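Local coordinates for putative sugar ABC transport system, substrate-binding protein (PDB 5IX8), which probably binds a sugar in the periplasm and delivers it to an ABC transporter, at residues A[75-89]-A[99-113]. Residues are numbered along the deposited sequence; the frame is centred on the assembly and turned at random.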
loop_
_atom_site.group_PDB
_atom_site.type_symbol
_atom_site.label_atom_id
_atom_site.label_comp_id
_atom_site.label_asym_id
_atom_site.label_seq_id
_atom_site.Cartn_x
_atom_site.Cartn_y
_atom_site.Cartn_z
ATOM N N VAL A 75 21.481 6.461 -11.958
ATOM C CA VAL A 75 20.567 5.332 -11.910
ATOM C C VAL A 75 19.925 5.119 -13.282
ATOM O O VAL A 75 19.851 6.020 -14.119
ATOM C CB VAL A 75 19.505 5.523 -10.817
ATOM C CG1 VAL A 75 20.146 5.887 -9.483
ATOM C CG2 VAL A 75 18.481 6.528 -11.218
ATOM N N ASP A 76 19.485 3.893 -13.521
ATOM C CA ASP A 76 18.751 3.556 -14.737
ATOM C C ASP A 76 17.248 3.649 -14.555
ATOM O O ASP A 76 16.533 4.037 -15.494
ATOM C CB ASP A 76 19.139 2.145 -15.193
ATOM C CG ASP A 76 20.639 2.043 -15.483
ATOM O OD1 ASP A 76 21.064 2.638 -16.484
ATOM O OD2 ASP A 76 21.394 1.405 -14.728
ATOM N N TYR A 77 16.769 3.360 -13.349
ATOM C CA TYR A 77 15.364 3.474 -12.988
ATOM C C TYR A 77 15.260 4.140 -11.637
ATOM O O TYR A 77 16.025 3.831 -10.717
ATOM C CB TYR A 77 14.646 2.124 -12.902
ATOM C CG TYR A 77 14.663 1.401 -14.210
ATOM C CD1 TYR A 77 15.740 0.613 -14.562
ATOM C CD2 TYR A 77 13.602 1.506 -15.109
ATOM C CE1 TYR A 77 15.779 -0.025 -15.782
ATOM C CE2 TYR A 77 13.632 0.848 -16.330
ATOM C CZ TYR A 77 14.725 0.088 -16.657
ATOM O OH TYR A 77 14.787 -0.542 -17.877
ATOM N N ALA A 78 14.286 5.025 -11.516
ATOM C CA ALA A 78 13.835 5.523 -10.227
ATOM C C ALA A 78 12.596 4.747 -9.845
ATOM O O ALA A 78 11.743 4.514 -10.694
ATOM C CB ALA A 78 13.500 7.015 -10.333
ATOM N N VAL A 79 12.494 4.330 -8.585
ATOM C CA VAL A 79 11.317 3.630 -8.078
ATOM C C VAL A 79 10.644 4.552 -7.072
ATOM O O VAL A 79 11.297 5.022 -6.141
ATOM C CB VAL A 79 11.708 2.294 -7.420
ATOM C CG1 VAL A 79 10.471 1.579 -6.840
ATOM C CG2 VAL A 79 12.469 1.419 -8.410
ATOM N N LEU A 80 9.353 4.826 -7.264
ATOM C CA LEU A 80 8.674 5.919 -6.585
ATOM C C LEU A 80 7.390 5.426 -5.927
ATOM O O LEU A 80 6.515 4.887 -6.609
ATOM C CB LEU A 80 8.342 7.035 -7.588
ATOM C CG LEU A 80 7.427 8.136 -7.061
ATOM C CD1 LEU A 80 8.114 8.862 -5.877
ATOM C CD2 LEU A 80 7.056 9.086 -8.235
ATOM N N SER A 81 7.283 5.623 -4.611
ATOM C CA SER A 81 6.004 5.631 -3.891
ATOM C C SER A 81 5.785 7.058 -3.430
ATOM O O SER A 81 6.505 7.516 -2.534
ATOM C CB SER A 81 6.024 4.689 -2.687
ATOM O OG SER A 81 6.279 3.352 -3.058
ATOM N N PRO A 82 4.830 7.795 -3.991
ATOM C CA PRO A 82 4.815 9.252 -3.803
ATOM C C PRO A 82 4.117 9.701 -2.525
ATOM O O PRO A 82 3.182 9.070 -2.031
ATOM C CB PRO A 82 4.047 9.743 -5.041
ATOM C CG PRO A 82 3.032 8.634 -5.263
ATOM C CD PRO A 82 3.786 7.340 -4.932
ATOM N N ALA A 83 4.569 10.837 -2.015
ATOM C CA ALA A 83 3.978 11.435 -0.820
ATOM C C ALA A 83 2.689 12.200 -1.108
ATOM O O ALA A 83 2.052 12.702 -0.174
ATOM C CB ALA A 83 4.981 12.364 -0.143
ATOM N N ALA A 84 2.320 12.332 -2.367
ATOM C CA ALA A 84 1.045 12.897 -2.774
ATOM C C ALA A 84 0.748 12.340 -4.150
ATOM O O ALA A 84 1.662 11.951 -4.882
ATOM C CB ALA A 84 1.081 14.422 -2.846
ATOM N N TYR A 85 -0.537 12.334 -4.516
ATOM C CA TYR A 85 -0.914 11.771 -5.814
ATOM C C TYR A 85 -0.403 12.643 -6.951
ATOM O O TYR A 85 0.169 12.137 -7.925
ATOM C CB TYR A 85 -2.425 11.614 -5.911
ATOM C CG TYR A 85 -2.926 10.964 -7.199
ATOM C CD1 TYR A 85 -2.473 9.686 -7.603
ATOM C CD2 TYR A 85 -3.899 11.589 -7.980
ATOM C CE1 TYR A 85 -2.979 9.053 -8.757
ATOM C CE2 TYR A 85 -4.407 10.969 -9.105
ATOM C CZ TYR A 85 -3.941 9.704 -9.506
ATOM O OH TYR A 85 -4.470 9.133 -10.634
ATOM N N SER A 86 -0.606 13.953 -6.844
ATOM C CA SER A 86 -0.363 14.887 -7.937
ATOM C C SER A 86 0.917 15.687 -7.731
ATOM O O SER A 86 1.393 15.882 -6.607
ATOM C CB SER A 86 -1.556 15.841 -8.115
ATOM O OG SER A 86 -2.724 15.120 -8.509
ATOM N N GLY A 87 1.467 16.146 -8.848
ATOM C CA GLY A 87 2.603 17.044 -8.868
ATOM C C GLY A 87 3.925 16.437 -9.319
ATOM O O GLY A 87 4.925 17.163 -9.370
ATOM N N TYR A 88 3.975 15.136 -9.612
ATOM C CA TYR A 88 5.218 14.463 -9.979
ATOM C C TYR A 88 5.430 14.369 -11.480
ATOM O O TYR A 88 6.501 13.930 -11.906
ATOM C CB TYR A 88 5.261 13.041 -9.382
ATOM C CG TYR A 88 5.458 13.078 -7.884
ATOM C CD1 TYR A 88 4.404 13.394 -7.036
ATOM C CD2 TYR A 88 6.699 12.802 -7.316
ATOM C CE1 TYR A 88 4.561 13.426 -5.683
ATOM C CE2 TYR A 88 6.870 12.834 -5.921
ATOM C CZ TYR A 88 5.798 13.167 -5.125
ATOM O OH TYR A 88 5.937 13.213 -3.771
ATOM N N ASP A 89 4.454 14.750 -12.303
ATOM C CA ASP A 89 4.687 14.573 -13.735
ATOM C C ASP A 89 5.900 15.370 -14.217
ATOM O O ASP A 89 6.691 14.809 -14.990
ATOM C CB ASP A 89 3.423 14.908 -14.537
ATOM C CG ASP A 89 3.507 14.457 -15.984
ATOM O OD1 ASP A 89 3.544 13.243 -16.228
ATOM O OD2 ASP A 89 3.524 15.328 -16.882
ATOM N N GLY A 99 17.071 9.824 -19.867
ATOM C CA GLY A 99 17.182 8.384 -20.013
ATOM C C GLY A 99 16.854 7.564 -18.783
ATOM O O GLY A 99 17.139 6.356 -18.770
ATOM N N ILE A 100 16.249 8.160 -17.759
ATOM C CA ILE A 100 15.907 7.462 -16.526
ATOM C C ILE A 100 14.407 7.251 -16.495
ATOM O O ILE A 100 13.643 8.220 -16.442
ATOM C CB ILE A 100 16.359 8.241 -15.289
ATOM C CG1 ILE A 100 17.883 8.421 -15.330
ATOM C CG2 ILE A 100 15.924 7.504 -14.008
ATOM C CD1 ILE A 100 18.419 9.248 -14.195
ATOM N N LYS A 101 13.990 5.991 -16.509
ATOM C CA LYS A 101 12.580 5.631 -16.442
ATOM C C LYS A 101 12.167 5.521 -14.980
ATOM O O LYS A 101 12.989 5.233 -14.101
ATOM C CB LYS A 101 12.323 4.307 -17.178
ATOM C CG LYS A 101 12.590 4.450 -18.640
ATOM C CD LYS A 101 12.315 3.161 -19.395
ATOM C CE LYS A 101 12.592 3.364 -20.886
ATOM N NZ LYS A 101 11.906 2.308 -21.667
ATOM N N THR A 102 10.894 5.792 -14.713
ATOM C CA THR A 102 10.376 5.790 -13.353
ATOM C C THR A 102 9.359 4.667 -13.218
ATOM O O THR A 102 8.471 4.515 -14.065
ATOM C CB THR A 102 9.736 7.139 -12.985
ATOM O OG1 THR A 102 10.742 8.155 -13.046
ATOM C CG2 THR A 102 9.245 7.096 -11.550
ATOM N N ILE A 103 9.511 3.879 -12.164
ATOM C CA ILE A 103 8.627 2.762 -11.862
ATOM C C ILE A 103 7.779 3.148 -10.663
ATOM O O ILE A 103 8.311 3.558 -9.623
ATOM C CB ILE A 103 9.433 1.482 -11.565
ATOM C CG1 ILE A 103 10.296 1.118 -12.789
ATOM C CG2 ILE A 103 8.504 0.312 -11.129
ATOM C CD1 ILE A 103 11.402 0.051 -12.489
ATOM N N SER A 104 6.471 2.969 -10.789
ATOM C CA SER A 104 5.538 3.219 -9.687
ATOM C C SER A 104 5.485 2.001 -8.780
ATOM O O SER A 104 5.310 0.878 -9.269
ATOM C CB SER A 104 4.146 3.503 -10.276
ATOM O OG SER A 104 3.105 3.429 -9.309
ATOM N N ALA A 105 5.646 2.206 -7.459
ATOM C CA ALA A 105 5.630 1.103 -6.500
ATOM C C ALA A 105 4.511 1.267 -5.484
ATOM O O ALA A 105 4.416 2.309 -4.823
ATOM C CB ALA A 105 6.974 1.016 -5.778
ATOM N N GLY A 106 3.672 0.224 -5.345
ATOM C CA GLY A 106 2.736 0.099 -4.233
ATOM C C GLY A 106 1.454 0.908 -4.296
ATOM O O GLY A 106 0.389 0.400 -3.939
ATOM N N ILE A 107 1.543 2.170 -4.700
ATOM C CA ILE A 107 0.385 3.067 -4.723
ATOM C C ILE A 107 0.412 3.899 -5.997
ATOM O O ILE A 107 1.476 4.141 -6.582
ATOM C CB ILE A 107 0.375 3.994 -3.495
ATOM C CG1 ILE A 107 1.809 4.502 -3.224
ATOM C CG2 ILE A 107 -0.179 3.224 -2.276
ATOM C CD1 ILE A 107 1.840 5.779 -2.416
ATOM N N PRO A 108 -0.768 4.349 -6.460
ATOM C CA PRO A 108 -0.833 5.097 -7.727
ATOM C C PRO A 108 -0.146 6.460 -7.642
ATOM O O PRO A 108 -0.145 7.121 -6.597
ATOM C CB PRO A 108 -2.335 5.309 -7.945
ATOM C CG PRO A 108 -3.027 4.398 -7.040
ATOM C CD PRO A 108 -2.103 4.116 -5.881
ATOM N N VAL A 109 0.411 6.904 -8.772
ATOM C CA VAL A 109 0.868 8.283 -8.896
ATOM C C VAL A 109 0.253 8.887 -10.161
ATOM O O VAL A 109 0.034 8.202 -11.175
ATOM C CB VAL A 109 2.421 8.363 -8.884
ATOM C CG1 VAL A 109 3.030 7.620 -10.050
ATOM C CG2 VAL A 109 2.919 9.796 -8.820
ATOM N N ASN A 110 -0.031 10.191 -10.101
ATOM C CA ASN A 110 -0.736 10.884 -11.178
ATOM C C ASN A 110 0.247 11.379 -12.239
ATOM O O ASN A 110 0.495 12.579 -12.398
ATOM C CB ASN A 110 -1.531 12.037 -10.589
ATOM C CG ASN A 110 -2.572 12.557 -11.526
ATOM O OD1 ASN A 110 -2.936 11.907 -12.515
ATOM N ND2 ASN A 110 -3.051 13.756 -11.239
ATOM N N SER A 111 0.804 10.438 -12.988
ATOM C CA SER A 111 1.686 10.800 -14.097
ATOM C C SER A 111 1.602 9.724 -15.162
ATOM O O SER A 111 1.924 8.567 -14.885
ATOM C CB SER A 111 3.137 10.964 -13.639
ATOM O OG SER A 111 4.000 11.090 -14.749
ATOM N N ASP A 112 1.207 10.105 -16.384
ATOM C CA ASP A 112 1.170 9.114 -17.460
ATOM C C ASP A 112 2.520 8.908 -18.126
ATOM O O ASP A 112 2.582 8.217 -19.159
ATOM C CB ASP A 112 0.106 9.476 -18.505
ATOM C CG ASP A 112 0.375 10.806 -19.197
ATOM O OD1 ASP A 112 1.483 11.349 -19.120
ATOM O OD2 ASP A 112 -0.552 11.308 -19.860
ATOM N N LYS A 113 3.585 9.490 -17.561
ATOM C CA LYS A 113 4.947 9.292 -18.054
ATOM C C LYS A 113 5.716 8.221 -17.270
ATOM O O LYS A 113 6.863 7.930 -17.598
ATOM C CB LYS A 113 5.694 10.627 -18.045
ATOM C CG LYS A 113 5.103 11.604 -19.075
ATOM C CD LYS A 113 5.724 12.976 -18.972
ATOM C CE LYS A 113 5.003 14.017 -19.864
ATOM N NZ LYS A 113 3.546 14.231 -19.484
HETATM O O HOH W 1 16.400 3.706 -18.077
HETATM O O HOH W 2 3.729 5.192 -7.522
HETATM O O HOH W 3 1.934 13.115 -9.934
HETATM O O HOH W 4 -0.164 15.359 -11.440
#
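Tyr85 and Asn110 stack flat against each other where the loops after two parallel strands meet. Asn110 CB lies over one face of the Tyr85 ring, 3.4 Å from its centroid, a CH-pi contact. The Asn110 amide plane is parallel to the ring. With CG anti to the backbone N (chi1 -164°), the amide runs out from the ring centre over the CE2 rim. ND2 donates close to its amide plane to Ser86 OG. Separately, Asn110 N donates to Tyr85 O, tilted from the carbonyl plane. The Tyr85 hydroxyl is held by Ser283 O.

Asp89, at the start of helix 89-97, uses both carboxylate oxygens. OD1 takes the Ser111 OG hydrogen bond on its anti lone pair (2.7 Å). OD2 meets Lys113 NZ on its syn side in a salt bridge (2.8 Å).

Strands 77-80 and 101-105 pair in parallel within a beta-alpha-beta unit of the periplasmic-binding-protein fold. The Ile103 N to Ala78 O bond is nearly straight (170°). Lys101 and Tyr77 run side by side the same way, CB to CD2 3.7 Å. Lys101 NZ forms a salt bridge with Glu268, and Tyr77 OH hydrogen-bonds to it. Pro82 CG packs on Val109 CB.

Parallel backbone bonds thus join the strands, while the Asn110 and Asp89 bonds tie what follows them. Lys113 probably offsets the charge of Asp89 and nearby Asp112.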